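Local coordinates for protein serine protease (Arthrobacter nicotinovorans, PDB 3WY8) that probably hydrolyses peptide bonds as a trypsin-like serine protease, this chain being its protease domain, and has keratinolytic activity, at residues G27-S39 with Q104-Q116. Numbering follows the deposited sequence.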
ATOM      1  N   GLY A  27       2.756   0.925  -3.292  1.00 15.72           N
ATOM      2  CA  GLY A  27       3.147  -0.096  -2.333  1.00 15.61           C
ATOM      3  C   GLY A  27       4.456   0.223  -1.646  1.00 15.61           C
ATOM      4  O   GLY A  27       5.076   1.260  -1.905  1.00 14.97           O
ATOM      5  N   ASN A  28       4.879  -0.684  -0.770  1.00 15.50           N
ATOM      6  CA  ASN A  28       6.057  -0.446   0.051  1.00 15.52           C
ATOM      7  C   ASN A  28       6.785  -1.737   0.375  1.00 15.53           C
ATOM      8  O   ASN A  28       6.155  -2.734   0.737  1.00 15.41           O
ATOM      9  CB  ASN A  28       5.635   0.250   1.349  1.00 15.35           C
ATOM     10  CG  ASN A  28       6.808   0.781   2.136  1.00 15.92           C
ATOM     11  OD1 ASN A  28       7.696   1.438   1.589  1.00 16.92           O
ATOM     12  ND2 ASN A  28       6.806   0.522   3.434  1.00 16.34           N
ATOM     13  N   SER A  29       8.112  -1.715   0.237  1.00 15.90           N
ATOM     14  CA  SER A  29       8.944  -2.831   0.670  1.00 16.46           C
ATOM     15  C   SER A  29       8.940  -2.885   2.200  1.00 16.60           C
ATOM     16  O   SER A  29       9.337  -1.925   2.865  1.00 16.49           O
ATOM     17  CB  SER A  29      10.371  -2.684   0.134  1.00 16.67           C
ATOM     18  OG  SER A  29      11.210  -3.724   0.623  1.00 16.97           O
ATOM     19  N   VAL A  30       8.461  -3.999   2.750  1.00 17.03           N
ATOM     20  CA  VAL A  30       8.373  -4.156   4.209  1.00 17.20           C
ATOM     21  C   VAL A  30       9.288  -5.270   4.693  1.00 17.65           C
ATOM     22  O   VAL A  30       9.513  -6.254   3.986  1.00 17.57           O
ATOM     23  CB  VAL A  30       6.921  -4.384   4.713  1.00 16.87           C
ATOM     24  CG1 VAL A  30       6.082  -3.122   4.509  1.00 17.07           C
ATOM     25  CG2 VAL A  30       6.259  -5.590   4.035  1.00 16.98           C
ATOM     26  N   THR A  31       9.824  -5.098   5.897  1.00 18.19           N
ATOM     27  CA  THR A  31      10.769  -6.064   6.446  1.00 18.79           C
ATOM     28  C   THR A  31      10.097  -7.428   6.556  1.00 18.92           C
ATOM     29  O   THR A  31       8.948  -7.527   6.970  1.00 19.12           O
ATOM     30  CB  THR A  31      11.314  -5.608   7.807  1.00 18.90           C
ATOM     31  OG1 THR A  31      11.831  -4.274   7.686  1.00 21.25           O
ATOM     32  CG2 THR A  31      12.425  -6.530   8.276  1.00 17.89           C
ATOM     33  N   ALA A  32      10.823  -8.466   6.155  1.00 18.99           N
ATOM     34  CA  ALA A  32      10.287  -9.820   6.093  1.00 19.28           C
ATOM     35  C   ALA A  32      11.438 -10.792   5.911  1.00 19.32           C
ATOM     36  O   ALA A  32      12.405 -10.482   5.213  1.00 19.40           O
ATOM     37  CB  ALA A  32       9.312  -9.950   4.929  1.00 19.02           C
ATOM     38  N   ALA A  33      11.327 -11.971   6.524  1.00 19.78           N
ATOM     39  CA  ALA A  33      12.365 -13.000   6.411  1.00 19.98           C
ATOM     40  C   ALA A  33      12.741 -13.310   4.958  1.00 20.16           C
ATOM     41  O   ALA A  33      13.913 -13.548   4.660  1.00 20.35           O
ATOM     42  CB  ALA A  33      11.945 -14.268   7.138  1.00 20.08           C
ATOM     43  N   ASN A  34      11.756 -13.288   4.058  1.00 20.14           N
ATOM     44  CA  ASN A  34      12.010 -13.575   2.644  1.00 20.28           C
ATOM     45  C   ASN A  34      12.678 -12.439   1.853  1.00 20.28           C
ATOM     46  O   ASN A  34      13.054 -12.625   0.689  1.00 20.16           O
ATOM     47  CB  ASN A  34      10.736 -14.069   1.937  1.00 20.41           C
ATOM     48  CG  ASN A  34       9.602 -13.043   1.938  1.00 20.44           C
ATOM     49  OD1 ASN A  34       9.807 -11.848   2.165  1.00 20.60           O
ATOM     50  ND2 ASN A  34       8.391 -13.521   1.674  1.00 20.50           N
ATOM     51  N   LYS A  35      12.813 -11.274   2.493  1.00 20.13           N
ATOM     52  CA  LYS A  35      13.399 -10.068   1.886  1.00 20.00           C
ATOM     53  C   LYS A  35      12.739  -9.670   0.562  1.00 19.63           C
ATOM     54  O   LYS A  35      13.368  -9.028  -0.292  1.00 19.19           O
ATOM     55  CB  LYS A  35      14.910 -10.231   1.696  1.00 20.23           C
ATOM     56  CG  LYS A  35      15.698 -10.304   2.996  1.00 21.20           C
ATOM     57  CD  LYS A  35      17.172 -10.487   2.702  1.00 24.33           C
ATOM     58  CE  LYS A  35      18.000 -10.442   3.968  1.00 26.10           C
ATOM     59  NZ  LYS A  35      19.439 -10.254   3.649  1.00 28.59           N
ATOM     60  N   SER A  36      11.468 -10.038   0.413  1.00 19.20           N
ATOM     61  CA  SER A  36      10.771  -9.938  -0.867  1.00 19.08           C
ATOM     62  C   SER A  36       9.338  -9.428  -0.744  1.00 18.83           C
ATOM     63  O   SER A  36       8.581  -9.455  -1.723  1.00 19.06           O
ATOM     64  CB  SER A  36      10.746 -11.312  -1.545  1.00 19.26           C
ATOM     65  OG  SER A  36      12.057 -11.769  -1.815  1.00 20.92           O
ATOM     66  N   THR A  37       8.964  -8.967   0.447  1.00 18.29           N
ATOM     67  CA  THR A  37       7.563  -8.654   0.730  1.00 17.81           C
ATOM     68  C   THR A  37       7.229  -7.183   0.507  1.00 17.72           C
ATOM     69  O   THR A  37       7.984  -6.293   0.906  1.00 17.37           O
ATOM     70  CB  THR A  37       7.159  -9.121   2.151  1.00 18.14           C
ATOM     71  OG1 THR A  37       7.455 -10.517   2.282  1.00 17.90           O
ATOM     72  CG2 THR A  37       5.665  -8.916   2.409  1.00 17.99           C
ATOM     73  N   VAL A  38       6.089  -6.962  -0.147  1.00 17.11           N
ATOM     74  CA  VAL A  38       5.586  -5.631  -0.481  1.00 16.96           C
ATOM     75  C   VAL A  38       4.188  -5.481   0.101  1.00 16.55           C
ATOM     76  O   VAL A  38       3.311  -6.309  -0.146  1.00 16.61           O
ATOM     77  CB  VAL A  38       5.536  -5.411  -2.020  1.00 16.78           C
ATOM     78  CG1 VAL A  38       4.777  -4.123  -2.373  1.00 17.45           C
ATOM     79  CG2 VAL A  38       6.946  -5.372  -2.599  1.00 17.52           C
ATOM     80  N   SER A  39       3.978  -4.423   0.878  1.00 16.23           N
ATOM     81  CA  SER A  39       2.658  -4.132   1.417  1.00 15.80           C
ATOM     82  C   SER A  39       1.855  -3.278   0.434  1.00 16.04           C
ATOM     83  O   SER A  39       2.410  -2.422  -0.257  1.00 15.91           O
ATOM     84  CB  SER A  39       2.789  -3.385   2.735  1.00 15.88           C
ATOM     85  OG  SER A  39       3.441  -2.152   2.508  1.00 14.88           O
ATOM     86  N   GLN A 104      18.863 -11.057  -7.231  1.00 26.41           N
ATOM     87  CA  GLN A 104      18.822 -10.255  -6.010  1.00 25.70           C
ATOM     88  C   GLN A 104      17.427 -10.204  -5.394  1.00 24.97           C
ATOM     89  O   GLN A 104      16.431 -10.181  -6.113  1.00 24.71           O
ATOM     90  CB  GLN A 104      19.283  -8.826  -6.296  1.00 25.90           C
ATOM     91  CG  GLN A 104      20.764  -8.666  -6.608  1.00 27.17           C
ATOM     92  CD  GLN A 104      21.156  -7.210  -6.771  1.00 29.11           C
ATOM     93  OE1 GLN A 104      20.836  -6.574  -7.779  1.00 30.50           O
ATOM     94  NE2 GLN A 104      21.852  -6.672  -5.777  1.00 30.29           N
ATOM     95  N   LYS A 105      17.371 -10.175  -4.063  1.00 24.25           N
ATOM     96  CA  LYS A 105      16.113 -10.005  -3.329  1.00 23.53           C
ATOM     97  C   LYS A 105      15.792  -8.518  -3.151  1.00 22.60           C
ATOM     98  O   LYS A 105      16.689  -7.706  -2.927  1.00 22.12           O
ATOM     99  CB  LYS A 105      16.181 -10.713  -1.968  1.00 23.99           C
ATOM    100  CG  LYS A 105      16.107 -12.248  -2.066  1.00 25.31           C
ATOM    101  CD  LYS A 105      16.601 -12.941  -0.800  1.00 29.23           C
ATOM    102  CE  LYS A 105      18.100 -13.222  -0.859  1.00 31.12           C
ATOM    103  NZ  LYS A 105      18.577 -14.035   0.302  1.00 33.06           N
ATOM    104  N   LEU A 106      14.510  -8.169  -3.252  1.00 21.64           N
ATOM    105  CA  LEU A 106      14.079  -6.766  -3.252  1.00 21.21           C
ATOM    106  C   LEU A 106      14.661  -5.924  -2.111  1.00 21.15           C
ATOM    107  O   LEU A 106      15.195  -4.835  -2.348  1.00 21.21           O
ATOM    108  CB  LEU A 106      12.548  -6.671  -3.270  1.00 20.90           C
ATOM    109  CG  LEU A 106      11.918  -5.272  -3.222  1.00 20.22           C
ATOM    110  CD1 LEU A 106      12.230  -4.461  -4.476  1.00 19.15           C
ATOM    111  CD2 LEU A 106      10.430  -5.386  -3.035  1.00 20.19           C
ATOM    112  N   ALA A 107      14.554  -6.432  -0.884  1.00 21.14           N
ATOM    113  CA  ALA A 107      14.995  -5.692   0.298  1.00 21.12           C
ATOM    114  C   ALA A 107      16.508  -5.489   0.342  1.00 21.49           C
ATOM    115  O   ALA A 107      16.991  -4.538   0.960  1.00 21.34           O
ATOM    116  CB  ALA A 107      14.501  -6.375   1.571  1.00 20.95           C
ATOM    117  N   ASP A 108      17.251  -6.374  -0.321  1.00 21.65           N
ATOM    118  CA  ASP A 108      18.699  -6.223  -0.432  1.00 22.08           C
ATOM    119  C   ASP A 108      19.077  -5.073  -1.362  1.00 21.88           C
ATOM    120  O   ASP A 108      20.153  -4.484  -1.221  1.00 22.40           O
ATOM    121  CB  ASP A 108      19.355  -7.525  -0.896  1.00 22.36           C
ATOM    122  CG  ASP A 108      19.488  -8.552   0.225  1.00 23.79           C
ATOM    123  OD1 ASP A 108      19.604  -8.157   1.408  1.00 25.20           O
ATOM    124  OD2 ASP A 108      19.490  -9.762  -0.082  1.00 25.52           O
ATOM    125  N   VAL A 109      18.181  -4.752  -2.295  1.00 21.12           N
ATOM    126  CA  VAL A 109      18.400  -3.674  -3.261  1.00 20.63           C
ATOM    127  C   VAL A 109      17.861  -2.332  -2.755  1.00 20.28           C
ATOM    128  O   VAL A 109      18.546  -1.312  -2.858  1.00 20.43           O
ATOM    129  CB  VAL A 109      17.798  -4.018  -4.651  1.00 20.48           C
ATOM    130  CG1 VAL A 109      18.099  -2.914  -5.681  1.00 20.49           C
ATOM    131  CG2 VAL A 109      18.326  -5.356  -5.142  1.00 20.70           C
ATOM    132  N   VAL A 110      16.648  -2.334  -2.201  1.00 19.63           N
ATOM    133  CA  VAL A 110      15.977  -1.071  -1.843  1.00 19.55           C
ATOM    134  C   VAL A 110      15.697  -0.867  -0.349  1.00 19.46           C
ATOM    135  O   VAL A 110      15.139   0.159   0.047  1.00 19.55           O
ATOM    136  CB  VAL A 110      14.664  -0.861  -2.653  1.00 19.68           C
ATOM    137  CG1 VAL A 110      14.934  -0.936  -4.145  1.00 19.85           C
ATOM    138  CG2 VAL A 110      13.594  -1.876  -2.246  1.00 18.97           C
ATOM    139  N   GLY A 111      16.084  -1.835   0.477  1.00 19.46           N
ATOM    140  CA  GLY A 111      15.782  -1.774   1.904  1.00 19.05           C
ATOM    141  C   GLY A 111      14.314  -2.075   2.153  1.00 19.13           C
ATOM    142  O   GLY A 111      13.603  -2.522   1.252  1.00 18.72           O
ATOM    143  N   SER A 112      13.866  -1.823   3.378  1.00 19.28           N
ATOM    144  CA  SER A 112      12.489  -2.113   3.765  1.00 19.23           C
ATOM    145  C   SER A 112      12.079  -1.348   5.020  1.00 19.31           C
ATOM    146  O   SER A 112      12.929  -0.904   5.800  1.00 19.57           O
ATOM    147  CB  SER A 112      12.304  -3.617   3.981  1.00 19.36           C
ATOM    148  OG  SER A 112      13.098  -4.076   5.061  1.00 20.18           O
ATOM    149  N   SER A 113      10.770  -1.194   5.197  1.00 18.69           N
ATOM    150  CA  SER A 113      10.215  -0.541   6.374  1.00 18.43           C
ATOM    151  C   SER A 113       9.838  -1.573   7.422  1.00 18.42           C
ATOM    152  O   SER A 113       9.321  -2.642   7.090  1.00 18.91           O
ATOM    153  CB  SER A 113       8.957   0.240   6.005  1.00 18.21           C
ATOM    154  OG  SER A 113       9.227   1.235   5.036  1.00 17.41           O
ATOM    155  N   GLY A 114      10.081  -1.243   8.686  1.00 18.28           N
ATOM    156  CA  GLY A 114       9.515  -2.011   9.787  1.00 18.18           C
ATOM    157  C   GLY A 114       8.003  -1.875   9.777  1.00 18.29           C
ATOM    158  O   GLY A 114       7.461  -0.910   9.220  1.00 17.98           O
ATOM    159  N   VAL A 115       7.324  -2.848  10.378  1.00 18.45           N
ATOM    160  CA  VAL A 115       5.862  -2.835  10.470  1.00 18.47           C
ATOM    161  C   VAL A 115       5.381  -2.881  11.917  1.00 18.45           C
ATOM    162  O   VAL A 115       6.090  -3.374  12.799  1.00 18.77           O
ATOM    163  CB  VAL A 115       5.205  -3.992   9.656  1.00 18.61           C
ATOM    164  CG1 VAL A 115       5.354  -3.747   8.163  1.00 18.88           C
ATOM    165  CG2 VAL A 115       5.780  -5.356  10.047  1.00 19.34           C
ATOM    166  N   GLN A 116       4.180  -2.352  12.147  1.00 18.13           N
ATOM    167  CA  GLN A 116       3.524  -2.416  13.448  1.00 18.25           C
ATOM    168  C   GLN A 116       2.095  -2.909  13.296  1.00 17.99           C
ATOM    169  O   GLN A 116       1.389  -2.515  12.360  1.00 17.73           O
ATOM    170  CB  GLN A 116       3.506  -1.046  14.133  1.00 18.62           C
ATOM    171  CG  GLN A 116       4.868  -0.505  14.548  1.00 19.69           C
ATOM    172  CD  GLN A 116       5.517  -1.281  15.684  1.00 22.26           C
ATOM    173  OE1 GLN A 116       4.844  -1.975  16.453  1.00 23.62           O
ATOM    174  NE2 GLN A 116       6.835  -1.153  15.802  1.00 22.83           N
TER
HETATM  175  O   HOH W   1      15.943 -14.053   2.536  1.00 42.23           O
HETATM  176  O   HOH W   2      12.727 -10.345  -4.189  1.00 21.95           O
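K35 and D108 meet across the end of a beta hairpin in the N-terminal barrel of this trypsin-like, double-barrel protease, a worked example of an interdomain linker fastened to the end of a barrel hairpin. Residues 104-116, a short helix and the extended chain after it, run past the hairpin of strands 21-29 and 37-40 on their way to the second barrel. K35 has CG anti to its carbonyl carbon (chi1 -67°), and this turn with the extended chain beyond CG carries NZ across the first turn of helix 106-110 to the carboxylate of D108. The two side chains cross obliquely, and K35 NZ lies 3.1 Å from D108 OD1, on the syn lone pair of that oxygen. With an alanine here, the carboxylate of D108 would probably lose its charged mate and the methylenes that cover it. At the root of the lysine, A107 N donates to K35 O at 2.9 Å, nearly straight at 172°, and the CB atoms of both residues pack together. On the buried side V38 CG2 presses on L106 CD2 (3.5 Å), the two side chains at about a right angle, with F58 of the barrel touching both. Farther along, V30 and S113 form a single beta bridge: S29 O takes the N-H of S113, and S113 O that of T31. S29 OG, turned away from the backbone N, donates in the carbonyl plane to G111 O. T31 OG1 and S112 OG are hydrogen-bonded at 2.9 Å. N28, whose OD1 is bound to H10, offers ND2 to S113 OG at 3.0 Å, with that oxygen only 7° out of the amide plane.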